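PDB 3HKM: exosome complex exonuclease RRP46 homolog, which probably belongs to the exosome 3'-to-5' exoribonuclease complex, binds double-stranded DNA and single-stranded RNA, and shows hydrolytic DNase and phosphorolytic RNase activity in vitro. Local coordinates for residues A[12-17]-A[220-225]; A[36-41]-A[109-114]; A[119-124]-A[138-143]. All blocks are in the same frame, centred on the assembly; numbering follows the deposited sequence.

How the contacts relate
The three contacts stack the layers of one RNase PH domain. Contact 3 lies near its heart, about 3 Å from the chain centre, with the centres of contact 1 and contact 2 about 11 and 12 Å from it. Contact 1 closes a loop of chain within which the other two are nested. Its Arg-15 reaches contact 2, where NH2 meets Asp-112 O at 2.7 Å and NH1 bonds to Gly-113 O. Ile-222 of contact 1 packs its CD1 against CG1 of Val-139 in contact 3, at 3.4 Å. From contact 2, Val-40 CG1 touches Ala-122 CB of the contact 3 helix at 3.4 Å. None of the three includes a bound ligand.

Contact 1. Residues A[12-17]-A[220-225]; sequences NQLRPF and SRISDF
Phe-17 drives the edge of its ring at the face of Phe-225, in a T-shaped pair with centroids 4.8 Å apart and planes at 79°. Its leading atom CE2 comes within 3.3 Å of Phe-225 CG, close to where the second ring joins its CB, while CD2 sits above the same face, offset toward the rim. Two torsions set this up. Phe-17 turns CG between its own N and C (chi1 42°), which carries the ring across to the helix; Phe-225 sets CG opposite its N (chi1 -177°) and presents a face. Further along the Phe-17 edge, Arg-221 O lies near the ring plane, 3.6 Å from CZ, where the slightly positive ring hydrogens probably suit a carbonyl oxygen. Leu-14 adds a second point of contact: its CD1 rests 3.9 Å from Ile-222 CG1, the two side chains crossing at about a right angle, and 4.0 Å from Arg-221 CB. Arginine suits this exposed border because its apolar stem packs through CB and, extended from CG to NE, keeps the charged end at the surface. The ring of Trp-33, on strand 29-35, also meets Phe-225, so the aromatic cluster joins helix 205-229 to the first sheet. Between the two segments, then, shape and ring polarity do the holding; polar anchoring of the loop comes from Arg-15, whose N bonds to Asp-154.

Contact 2. Residues A[36-41]-A[109-114]; sequences GDTIVL and VGNDGS
Ile-39 lays its CG1 over Val-109, 3.5 Å from Val-109 CB, with Ile-39 CD1 near Val-109 CG1, the chains crossing at a slant. Ile-39 O accepts both Val-109 N, at 2.9 Å, and Gly-110 N, at 3.0 Å, while Ile-39 N bonds back to Gly-110 O from well above that carbonyl's plane. Two residues facing one make this a classic beta bulge, where strand 100-110 leaves its antiparallel neighbour 38-49 in the mixed sheet of the RNase PH domain. Glycine suits 110 because Asp-37 O lies on the side where a side chain would start. Beyond the bulge, Thr-38 OG1, opposite the carbonyl carbon (chi1 -67°), accepts the N-H of Asp-112, N to OG1 2.8 Å, on a bent bond (131°) and donates in plane to a lone pair of Gly-113 O. Asn-111 OD1 accepts from Gly-113 N, an Asx turn within the loop; at Gly-113 (phi 105°) a side chain would jam against the preceding carbonyl oxygen. Asp-37 CB and Asp-112 CB touch at 3.6 Å; their like-charged OD1 atoms, 4.5 Å apart, probably repel, bridged by one water (weakly at Asp-112), while another links Asp-37 N to Asp-112 OD1 and the backbone N of Lys-157 holds OD2.

Contact 3. Residues A[119-124]-A[138-143]; sequences AINACC and AVAIGC
This is a buried helix-on-sheet contact in the core of the domain, where helix 115-130 runs nearly antiparallel to strand 138-145, the segment axes 7.1 Å apart at 164°. So close an approach rests on small residues. Ala-138 and Ala-140 both turn their CB atoms to the helix, and Ile-120 packs over them: its CG2 lies 3.6 Å from Ala-140 CB and 4.5 Å from Ala-138 CB. That branch stands opposite the backbone N, since CG1 takes the place beside it, and Ile-120 CD1 also closes on Ala-140 CB from 4.0 Å. One turn on, Cys-124 swings SG away from its own N (chi1 175°) to accept the Ala-138 N-H, N to SG 3.4 Å. The bond is fairly straight, 162° at the hydrogen, and gives the buried backbone donor a partner where the strand begins, though thiol sulfur is a weak acceptor. Ala-138 O, by contrast, is buried with no partner in the model. Asn-121, next to Ile-120 in the chain, lies against the backbone of Val-139 and Ala-140. Val-139 and Ile-141 point away from the helix, and Val-139 packs on helix 205-229. On its other side, helix 115-130 sets Cys-123 on Val-104. A helix lying thus between a mixed sheet and an antiparallel one, and leading into a strand of the latter, belongs to the RNase PH fold of the S5 superfamily.

Contact 1. Residues A[12-17]-A[220-225]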
ATOM      1  N   ASN A  12      12.515 -10.018 -10.800  1.00 26.04           N
ATOM      2  CA  ASN A  12      11.057  -9.884 -10.788  1.00 26.75           C
ATOM      3  C   ASN A  12      10.382 -10.609  -9.632  1.00 26.68           C
ATOM      4  O   ASN A  12       9.156 -10.734  -9.606  1.00 22.76           O
ATOM      5  CB  ASN A  12      10.429 -10.301 -12.130  1.00 28.73           C
ATOM      6  CG  ASN A  12      10.490 -11.795 -12.373  1.00 30.02           C
ATOM      7  OD1 ASN A  12      10.041 -12.592 -11.548  1.00 31.88           O
ATOM      8  ND2 ASN A  12      11.036 -12.186 -13.524  1.00 34.14           N
ATOM      9  N   GLN A  13      11.186 -11.065  -8.671  1.00 25.59           N
ATOM     10  CA  GLN A  13      10.669 -11.866  -7.570  1.00 25.46           C
ATOM     11  C   GLN A  13      10.175 -11.020  -6.396  1.00 24.92           C
ATOM     12  O   GLN A  13      10.918 -10.199  -5.851  1.00 24.03           O
ATOM     13  CB  GLN A  13      11.720 -12.868  -7.095  1.00 24.98           C
ATOM     14  CG  GLN A  13      11.159 -14.022  -6.276  1.00 26.55           C
ATOM     15  CD  GLN A  13      12.128 -15.198  -6.203  1.00 30.87           C
ATOM     16  OE1 GLN A  13      13.169 -15.202  -6.874  1.00 27.79           O
ATOM     17  NE2 GLN A  13      11.790 -16.201  -5.392  1.00 31.64           N
ATOM     18  N   LEU A  14       8.916 -11.236  -6.019  1.00 23.21           N
ATOM     19  CA  LEU A  14       8.336 -10.640  -4.826  1.00 21.29           C
ATOM     20  C   LEU A  14       8.728 -11.454  -3.590  1.00 22.54           C
ATOM     21  O   LEU A  14       8.749 -12.683  -3.626  1.00 20.93           O
ATOM     22  CB  LEU A  14       6.810 -10.580  -4.957  1.00 20.65           C
ATOM     23  CG  LEU A  14       6.259  -9.861  -6.190  1.00 20.82           C
ATOM     24  CD1 LEU A  14       4.740  -9.982  -6.271  1.00 19.67           C
ATOM     25  CD2 LEU A  14       6.688  -8.400  -6.167  1.00 21.50           C
ATOM     26  N   ARG A  15       9.053 -10.775  -2.498  1.00 20.99           N
ATOM     27  CA  ARG A  15       9.377 -11.501  -1.280  1.00 22.23           C
ATOM     28  C   ARG A  15       8.094 -12.177  -0.794  1.00 22.26           C
ATOM     29  O   ARG A  15       6.995 -11.764  -1.172  1.00 20.61           O
ATOM     30  CB  ARG A  15       9.992 -10.571  -0.232  1.00 21.95           C
ATOM     31  CG  ARG A  15       9.006  -9.728   0.529  1.00 22.15           C
ATOM     32  CD  ARG A  15       9.383  -8.246   0.462  1.00 21.39           C
ATOM     33  NE  ARG A  15      10.541  -7.868   1.253  1.00 20.88           N
ATOM     34  CZ  ARG A  15      10.760  -6.627   1.677  1.00 19.68           C
ATOM     35  NH1 ARG A  15       9.906  -5.655   1.375  1.00 17.28           N
ATOM     36  NH2 ARG A  15      11.828  -6.357   2.403  1.00 20.85           N
ATOM     37  N   PRO A  16       8.224 -13.244   0.008  1.00 21.58           N
ATOM     38  CA  PRO A  16       6.997 -13.948   0.406  1.00 21.51           C
ATOM     39  C   PRO A  16       6.079 -13.038   1.228  1.00 19.01           C
ATOM     40  O   PRO A  16       6.539 -12.445   2.203  1.00 21.00           O
ATOM     41  CB  PRO A  16       7.520 -15.105   1.260  1.00 20.73           C
ATOM     42  CG  PRO A  16       8.971 -15.283   0.824  1.00 24.58           C
ATOM     43  CD  PRO A  16       9.441 -13.891   0.526  1.00 21.25           C
ATOM     44  N   PHE A  17       4.818 -12.905   0.829  1.00 18.39           N
ATOM     45  CA  PHE A  17       3.857 -12.125   1.616  1.00 19.44           C
ATOM     46  C   PHE A  17       2.887 -13.013   2.393  1.00 19.50           C
ATOM     47  O   PHE A  17       2.712 -14.198   2.088  1.00 19.10           O
ATOM     48  CB  PHE A  17       3.092 -11.108   0.761  1.00 19.51           C
ATOM     49  CG  PHE A  17       2.654 -11.642  -0.571  1.00 21.26           C
ATOM     50  CD1 PHE A  17       3.539 -11.679  -1.640  1.00 19.84           C
ATOM     51  CD2 PHE A  17       1.364 -12.101  -0.756  1.00 20.18           C
ATOM     52  CE1 PHE A  17       3.149 -12.172  -2.867  1.00 18.40           C
ATOM     53  CE2 PHE A  17       0.962 -12.601  -1.984  1.00 20.78           C
ATOM     54  CZ  PHE A  17       1.857 -12.635  -3.044  1.00 21.06           C
ATOM     55  N   SER A 220      -0.290  -9.384 -10.419  1.00 23.98           N
ATOM     56  CA  SER A 220      -1.315 -10.429 -10.395  1.00 22.03           C
ATOM     57  C   SER A 220      -1.072 -11.440  -9.282  1.00 21.15           C
ATOM     58  O   SER A 220      -2.004 -12.081  -8.812  1.00 22.64           O
ATOM     59  CB  SER A 220      -1.375 -11.165 -11.741  1.00 23.30           C
ATOM     60  OG  SER A 220      -0.267 -12.039 -11.886  1.00 23.32           O
ATOM     61  N   ARG A 221       0.182 -11.593  -8.866  1.00 22.10           N
ATOM     62  CA  ARG A 221       0.501 -12.472  -7.742  1.00 23.30           C
ATOM     63  C   ARG A 221      -0.114 -11.935  -6.445  1.00 21.63           C
ATOM     64  O   ARG A 221      -0.641 -12.701  -5.635  1.00 19.99           O
ATOM     65  CB  ARG A 221       2.019 -12.646  -7.584  1.00 21.48           C
ATOM     66  CG  ARG A 221       2.620 -13.691  -8.517  1.00 24.40           C
ATOM     67  CD  ARG A 221       4.079 -13.995  -8.182  1.00 23.24           C
ATOM     68  NE  ARG A 221       4.709 -14.864  -9.177  1.00 27.28           N
ATOM     69  CZ  ARG A 221       4.811 -16.190  -9.071  1.00 27.01           C
ATOM     70  NH1 ARG A 221       4.327 -16.815  -8.008  1.00 26.08           N
ATOM     71  NH2 ARG A 221       5.397 -16.896 -10.032  1.00 27.97           N
ATOM     72  N   ILE A 222      -0.053 -10.618  -6.262  1.00 19.17           N
ATOM     73  CA  ILE A 222      -0.601  -9.986  -5.067  1.00 18.34           C
ATOM     74  C   ILE A 222      -2.136  -9.986  -5.050  1.00 18.87           C
ATOM     75  O   ILE A 222      -2.752 -10.243  -4.014  1.00 17.91           O
ATOM     76  CB  ILE A 222      -0.106  -8.538  -4.901  1.00 17.94           C
ATOM     77  CG1 ILE A 222       1.416  -8.487  -4.754  1.00 18.80           C
ATOM     78  CG2 ILE A 222      -0.758  -7.892  -3.690  1.00 16.75           C
ATOM     79  CD1 ILE A 222       1.963  -7.080  -4.824  1.00 15.05           C
ATOM     80  N   SER A 223      -2.751  -9.694  -6.193  1.00 20.41           N
ATOM     81  CA  SER A 223      -4.214  -9.684  -6.274  1.00 20.54           C
ATOM     82  C   SER A 223      -4.832 -11.097  -6.257  1.00 19.75           C
ATOM     83  O   SER A 223      -5.938 -11.279  -5.751  1.00 21.02           O
ATOM     84  CB  SER A 223      -4.709  -8.854  -7.470  1.00 20.70           C
ATOM     85  OG  SER A 223      -4.286  -9.407  -8.704  1.00 20.06           O
ATOM     86  N   ASP A 224      -4.119 -12.088  -6.791  1.00 20.31           N
ATOM     87  CA  ASP A 224      -4.557 -13.485  -6.712  1.00 20.66           C
ATOM     88  C   ASP A 224      -4.594 -13.929  -5.246  1.00 21.10           C
ATOM     89  O   ASP A 224      -5.398 -14.770  -4.860  1.00 23.10           O
ATOM     90  CB  ASP A 224      -3.618 -14.421  -7.493  1.00 21.63           C
ATOM     91  CG  ASP A 224      -3.719 -14.259  -9.017  1.00 24.80           C
ATOM     92  OD1 ASP A 224      -4.621 -13.547  -9.516  1.00 24.42           O
ATOM     93  OD2 ASP A 224      -2.876 -14.866  -9.721  1.00 23.96           O
ATOM     94  N   PHE A 225      -3.696 -13.362  -4.443  1.00 21.48           N
ATOM     95  CA  PHE A 225      -3.644 -13.589  -2.999  1.00 20.87           C
ATOM     96  C   PHE A 225      -4.863 -12.947  -2.319  1.00 22.49           C
ATOM     97  O   PHE A 225      -5.581 -13.597  -1.542  1.00 21.82           O
ATOM     98  CB  PHE A 225      -2.333 -13.000  -2.452  1.00 20.84           C
ATOM     99  CG  PHE A 225      -2.111 -13.218  -0.971  1.00 21.78           C
ATOM    100  CD1 PHE A 225      -1.937 -14.492  -0.454  1.00 21.45           C
ATOM    101  CD2 PHE A 225      -2.025 -12.138  -0.108  1.00 22.33           C
ATOM    102  CE1 PHE A 225      -1.712 -14.689   0.899  1.00 21.61           C
ATOM    103  CE2 PHE A 225      -1.801 -12.326   1.249  1.00 21.31           C
ATOM    104  CZ  PHE A 225      -1.650 -13.607   1.754  1.00 20.99           C
TER

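Contact 2. Residues A[36-41]-A[109-114]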
ATOM      1  N   GLY A  36       8.397 -10.107   3.519  1.00 19.09           N
ATOM      2  CA  GLY A  36       9.682 -10.252   4.170  1.00 20.09           C
ATOM      3  C   GLY A  36       9.560  -9.754   5.599  1.00 21.71           C
ATOM      4  O   GLY A  36       8.579 -10.063   6.285  1.00 21.45           O
ATOM      5  N   ASP A  37      10.543  -8.974   6.045  1.00 22.52           N
ATOM      6  CA  ASP A  37      10.545  -8.445   7.410  1.00 22.30           C
ATOM      7  C   ASP A  37       9.790  -7.131   7.508  1.00 21.43           C
ATOM      8  O   ASP A  37       9.621  -6.585   8.595  1.00 22.97           O
ATOM      9  CB  ASP A  37      11.972  -8.232   7.914  1.00 22.45           C
ATOM     10  CG  ASP A  37      12.644  -9.519   8.332  1.00 25.22           C
ATOM     11  OD1 ASP A  37      13.780  -9.430   8.838  1.00 30.43           O
ATOM     12  OD2 ASP A  37      12.043 -10.607   8.165  1.00 23.44           O
ATOM     13  N   THR A  38       9.369  -6.601   6.369  1.00 21.42           N
ATOM     14  CA  THR A  38       8.539  -5.405   6.371  1.00 20.93           C
ATOM     15  C   THR A  38       7.116  -5.815   6.698  1.00 21.84           C
ATOM     16  O   THR A  38       6.434  -6.454   5.881  1.00 20.90           O
ATOM     17  CB  THR A  38       8.558  -4.691   5.015  1.00 21.43           C
ATOM     18  OG1 THR A  38       9.864  -4.158   4.789  1.00 19.11           O
ATOM     19  CG2 THR A  38       7.541  -3.558   4.992  1.00 18.95           C
ATOM     20  N   ILE A  39       6.671  -5.463   7.899  1.00 20.09           N
ATOM     21  CA  ILE A  39       5.341  -5.855   8.347  1.00 22.22           C
ATOM     22  C   ILE A  39       4.525  -4.691   8.913  1.00 22.60           C
ATOM     23  O   ILE A  39       5.054  -3.814   9.604  1.00 21.37           O
ATOM     24  CB  ILE A  39       5.380  -7.075   9.312  1.00 20.03           C
ATOM     25  CG1 ILE A  39       4.276  -6.966  10.361  1.00 20.78           C
ATOM     26  CG2 ILE A  39       6.761  -7.238   9.948  1.00 22.96           C
ATOM     27  CD1 ILE A  39       3.997  -8.244  11.055  1.00 22.30           C
ATOM     28  N   VAL A  40       3.230  -4.712   8.610  1.00 19.26           N
ATOM     29  CA  VAL A  40       2.335  -3.602   8.893  1.00 21.02           C
ATOM     30  C   VAL A  40       0.989  -4.108   9.429  1.00 20.54           C
ATOM     31  O   VAL A  40       0.542  -5.194   9.058  1.00 21.16           O
ATOM     32  CB  VAL A  40       2.100  -2.805   7.583  1.00 23.85           C
ATOM     33  CG1 VAL A  40       0.647  -2.401   7.438  1.00 22.37           C
ATOM     34  CG2 VAL A  40       3.065  -1.609   7.466  1.00 18.52           C
ATOM     35  N   LEU A  41       0.349  -3.330  10.302  1.00 19.58           N
ATOM     36  CA  LEU A  41      -1.009  -3.643  10.755  1.00 19.44           C
ATOM     37  C   LEU A  41      -2.008  -2.573  10.317  1.00 18.94           C
ATOM     38  O   LEU A  41      -1.854  -1.397  10.648  1.00 19.35           O
ATOM     39  CB  LEU A  41      -1.071  -3.824  12.277  1.00 21.75           C
ATOM     40  CG  LEU A  41      -2.484  -3.904  12.880  1.00 20.89           C
ATOM     41  CD1 LEU A  41      -3.212  -5.161  12.408  1.00 21.22           C
ATOM     42  CD2 LEU A  41      -2.454  -3.854  14.405  1.00 20.81           C
ATOM     43  N   VAL A 109       5.139  -2.136  11.979  1.00 22.93           N
ATOM     44  CA  VAL A 109       5.642  -3.138  12.912  1.00 23.01           C
ATOM     45  C   VAL A 109       7.124  -3.393  12.652  1.00 23.99           C
ATOM     46  O   VAL A 109       7.919  -3.498  13.578  1.00 23.52           O
ATOM     47  CB  VAL A 109       4.839  -4.464  12.790  1.00 21.16           C
ATOM     48  CG1 VAL A 109       5.544  -5.594  13.527  1.00 22.98           C
ATOM     49  CG2 VAL A 109       3.414  -4.270  13.306  1.00 23.02           C
ATOM     50  N   GLY A 110       7.480  -3.482  11.375  1.00 23.37           N
ATOM     51  CA  GLY A 110       8.858  -3.649  10.960  1.00 21.62           C
ATOM     52  C   GLY A 110       9.093  -2.957   9.632  1.00 22.66           C
ATOM     53  O   GLY A 110       8.167  -2.778   8.840  1.00 21.20           O
ATOM     54  N   ASN A 111      10.332  -2.551   9.383  1.00 21.99           N
ATOM     55  CA  ASN A 111      10.654  -1.894   8.129  1.00 20.45           C
ATOM     56  C   ASN A 111      11.939  -2.439   7.524  1.00 23.65           C
ATOM     57  O   ASN A 111      13.037  -2.024   7.896  1.00 19.81           O
ATOM     58  CB  ASN A 111      10.736  -0.377   8.314  1.00 22.12           C
ATOM     59  CG  ASN A 111      11.004   0.356   7.013  1.00 20.89           C
ATOM     60  OD1 ASN A 111      11.074  -0.252   5.952  1.00 22.97           O
ATOM     61  ND2 ASN A 111      11.155   1.670   7.093  1.00 20.28           N
ATOM     62  N   ASP A 112      11.782  -3.390   6.605  1.00 20.94           N
ATOM     63  CA  ASP A 112      12.892  -3.889   5.806  1.00 22.69           C
ATOM     64  C   ASP A 112      12.705  -3.507   4.343  1.00 21.78           C
ATOM     65  O   ASP A 112      13.109  -4.252   3.454  1.00 22.31           O
ATOM     66  CB  ASP A 112      13.015  -5.412   5.911  1.00 21.82           C
ATOM     67  CG  ASP A 112      14.280  -5.930   5.259  1.00 23.07           C
ATOM     68  OD1 ASP A 112      14.372  -7.136   4.967  1.00 24.86           O
ATOM     69  OD2 ASP A 112      15.185  -5.113   5.015  1.00 25.69           O
ATOM     70  N   GLY A 113      12.071  -2.366   4.091  1.00 20.28           N
ATOM     71  CA  GLY A 113      11.937  -1.866   2.732  1.00 20.34           C
ATOM     72  C   GLY A 113      10.551  -2.025   2.132  1.00 20.24           C
ATOM     73  O   GLY A 113       9.744  -2.808   2.632  1.00 17.96           O
ATOM     74  N   SER A 114      10.301  -1.286   1.047  1.00 20.19           N
ATOM     75  CA  SER A 114       8.993  -1.199   0.385  1.00 17.96           C
ATOM     76  C   SER A 114       7.852  -0.975   1.383  1.00 17.94           C
ATOM     77  O   SER A 114       6.815  -1.633   1.313  1.00 16.24           O
ATOM     78  CB  SER A 114       8.732  -2.431  -0.487  1.00 17.97           C
ATOM     79  OG  SER A 114       9.591  -2.449  -1.609  1.00 17.69           O
TER
HETATM   80  O   HOH W   1      12.484  -8.659   4.161  1.00 21.57           O
HETATM   81  O   HOH W   2      16.022  -8.387   7.338  1.00 29.17           O

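Contact 3. Residues A[119-124]-A[138-143]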
ATOM      1  N   ALA A 119       2.281  -0.994   3.116  1.00 16.70           N
ATOM      2  CA  ALA A 119       1.177  -0.356   3.835  1.00 16.90           C
ATOM      3  C   ALA A 119      -0.055  -0.208   2.952  1.00 17.83           C
ATOM      4  O   ALA A 119      -1.180  -0.363   3.414  1.00 19.16           O
ATOM      5  CB  ALA A 119       1.610   0.999   4.384  1.00 18.57           C
ATOM      6  N   ILE A 120       0.167   0.091   1.676  1.00 15.91           N
ATOM      7  CA  ILE A 120      -0.902   0.165   0.689  1.00 16.90           C
ATOM      8  C   ILE A 120      -1.664  -1.163   0.536  1.00 16.54           C
ATOM      9  O   ILE A 120      -2.883  -1.210   0.670  1.00 16.54           O
ATOM     10  CB  ILE A 120      -0.342   0.649  -0.676  1.00 16.02           C
ATOM     11  CG1 ILE A 120       0.111   2.115  -0.550  1.00 17.70           C
ATOM     12  CG2 ILE A 120      -1.384   0.494  -1.783  1.00 13.88           C
ATOM     13  CD1 ILE A 120       0.564   2.745  -1.850  1.00 17.33           C
ATOM     14  N   ASN A 121      -0.935  -2.234   0.245  1.00 16.82           N
ATOM     15  CA  ASN A 121      -1.520  -3.567   0.121  1.00 17.73           C
ATOM     16  C   ASN A 121      -2.254  -4.005   1.386  1.00 17.39           C
ATOM     17  O   ASN A 121      -3.348  -4.568   1.326  1.00 17.11           O
ATOM     18  CB  ASN A 121      -0.425  -4.581  -0.191  1.00 18.07           C
ATOM     19  CG  ASN A 121       0.265  -4.304  -1.506  1.00 16.33           C
ATOM     20  OD1 ASN A 121       1.477  -4.458  -1.623  1.00 18.83           O
ATOM     21  ND2 ASN A 121      -0.502  -3.892  -2.500  1.00 15.50           N
ATOM     22  N   ALA A 122      -1.617  -3.768   2.527  1.00 17.35           N
ATOM     23  CA  ALA A 122      -2.201  -4.051   3.832  1.00 16.80           C
ATOM     24  C   ALA A 122      -3.568  -3.395   3.979  1.00 17.44           C
ATOM     25  O   ALA A 122      -4.515  -3.999   4.482  1.00 16.11           O
ATOM     26  CB  ALA A 122      -1.270  -3.553   4.915  1.00 17.25           C
ATOM     27  N   CYS A 123      -3.652  -2.143   3.542  1.00 18.05           N
ATOM     28  CA  CYS A 123      -4.844  -1.330   3.724  1.00 15.67           C
ATOM     29  C   CYS A 123      -5.927  -1.738   2.761  1.00 16.35           C
ATOM     30  O   CYS A 123      -7.110  -1.652   3.085  1.00 17.44           O
ATOM     31  CB  CYS A 123      -4.518   0.152   3.556  1.00 16.14           C
ATOM     32  SG  CYS A 123      -3.809   0.887   5.036  1.00 18.49           S
ATOM     33  N   CYS A 124      -5.529  -2.175   1.571  1.00 16.78           N
ATOM     34  CA  CYS A 124      -6.501  -2.680   0.604  1.00 17.32           C
ATOM     35  C   CYS A 124      -7.156  -3.948   1.128  1.00 15.94           C
ATOM     36  O   CYS A 124      -8.348  -4.174   0.918  1.00 17.35           O
ATOM     37  CB  CYS A 124      -5.852  -2.958  -0.750  1.00 16.13           C
ATOM     38  SG  CYS A 124      -6.989  -3.729  -1.933  1.00 18.01           S
ATOM     39  N   ALA A 138      -6.319  -2.310  -4.963  1.00 21.18           N
ATOM     40  CA  ALA A 138      -5.050  -1.614  -5.139  1.00 20.86           C
ATOM     41  C   ALA A 138      -3.900  -2.567  -4.802  1.00 19.24           C
ATOM     42  O   ALA A 138      -3.825  -3.097  -3.693  1.00 18.94           O
ATOM     43  CB  ALA A 138      -4.987  -0.367  -4.281  1.00 18.03           C
ATOM     44  N   VAL A 139      -3.017  -2.792  -5.767  1.00 17.05           N
ATOM     45  CA  VAL A 139      -1.849  -3.638  -5.557  1.00 18.09           C
ATOM     46  C   VAL A 139      -0.584  -2.816  -5.823  1.00 18.75           C
ATOM     47  O   VAL A 139      -0.329  -2.399  -6.950  1.00 18.15           O
ATOM     48  CB  VAL A 139      -1.911  -4.924  -6.440  1.00 17.88           C
ATOM     49  CG1 VAL A 139      -0.546  -5.565  -6.577  1.00 20.75           C
ATOM     50  CG2 VAL A 139      -2.896  -5.917  -5.856  1.00 19.03           C
ATOM     51  N   ALA A 140       0.192  -2.566  -4.773  1.00 16.56           N
ATOM     52  CA  ALA A 140       1.357  -1.691  -4.876  1.00 18.31           C
ATOM     53  C   ALA A 140       2.661  -2.479  -4.865  1.00 17.73           C
ATOM     54  O   ALA A 140       2.759  -3.506  -4.206  1.00 18.28           O
ATOM     55  CB  ALA A 140       1.354  -0.668  -3.750  1.00 17.39           C
ATOM     56  N   ILE A 141       3.660  -1.992  -5.595  1.00 18.67           N
ATOM     57  CA  ILE A 141       4.963  -2.651  -5.653  1.00 19.89           C
ATOM     58  C   ILE A 141       6.101  -1.632  -5.693  1.00 18.59           C
ATOM     59  O   ILE A 141       6.093  -0.720  -6.520  1.00 18.41           O
ATOM     60  CB  ILE A 141       5.085  -3.573  -6.887  1.00 19.68           C
ATOM     61  CG1 ILE A 141       4.008  -4.664  -6.867  1.00 18.71           C
ATOM     62  CG2 ILE A 141       6.470  -4.191  -6.950  1.00 17.88           C
ATOM     63  CD1 ILE A 141       4.016  -5.555  -8.091  1.00 19.85           C
ATOM     64  N   GLY A 142       7.071  -1.796  -4.799  1.00 17.41           N
ATOM     65  CA  GLY A 142       8.266  -0.972  -4.803  1.00 19.93           C
ATOM     66  C   GLY A 142       9.266  -1.486  -5.825  1.00 20.22           C
ATOM     67  O   GLY A 142       9.761  -2.598  -5.712  1.00 19.96           O
ATOM     68  N   CYS A 143       9.542  -0.681  -6.843  1.00 22.23           N
ATOM     69  CA  CYS A 143      10.458  -1.075  -7.908  1.00 20.44           C
ATOM     70  C   CYS A 143      11.758  -0.316  -7.767  1.00 22.00           C
ATOM     71  O   CYS A 143      11.749   0.891  -7.575  1.00 22.98           O
ATOM     72  CB  CYS A 143       9.862  -0.749  -9.274  1.00 21.72           C
ATOM     73  SG  CYS A 143       8.156  -1.231  -9.500  1.00 20.86           S
TER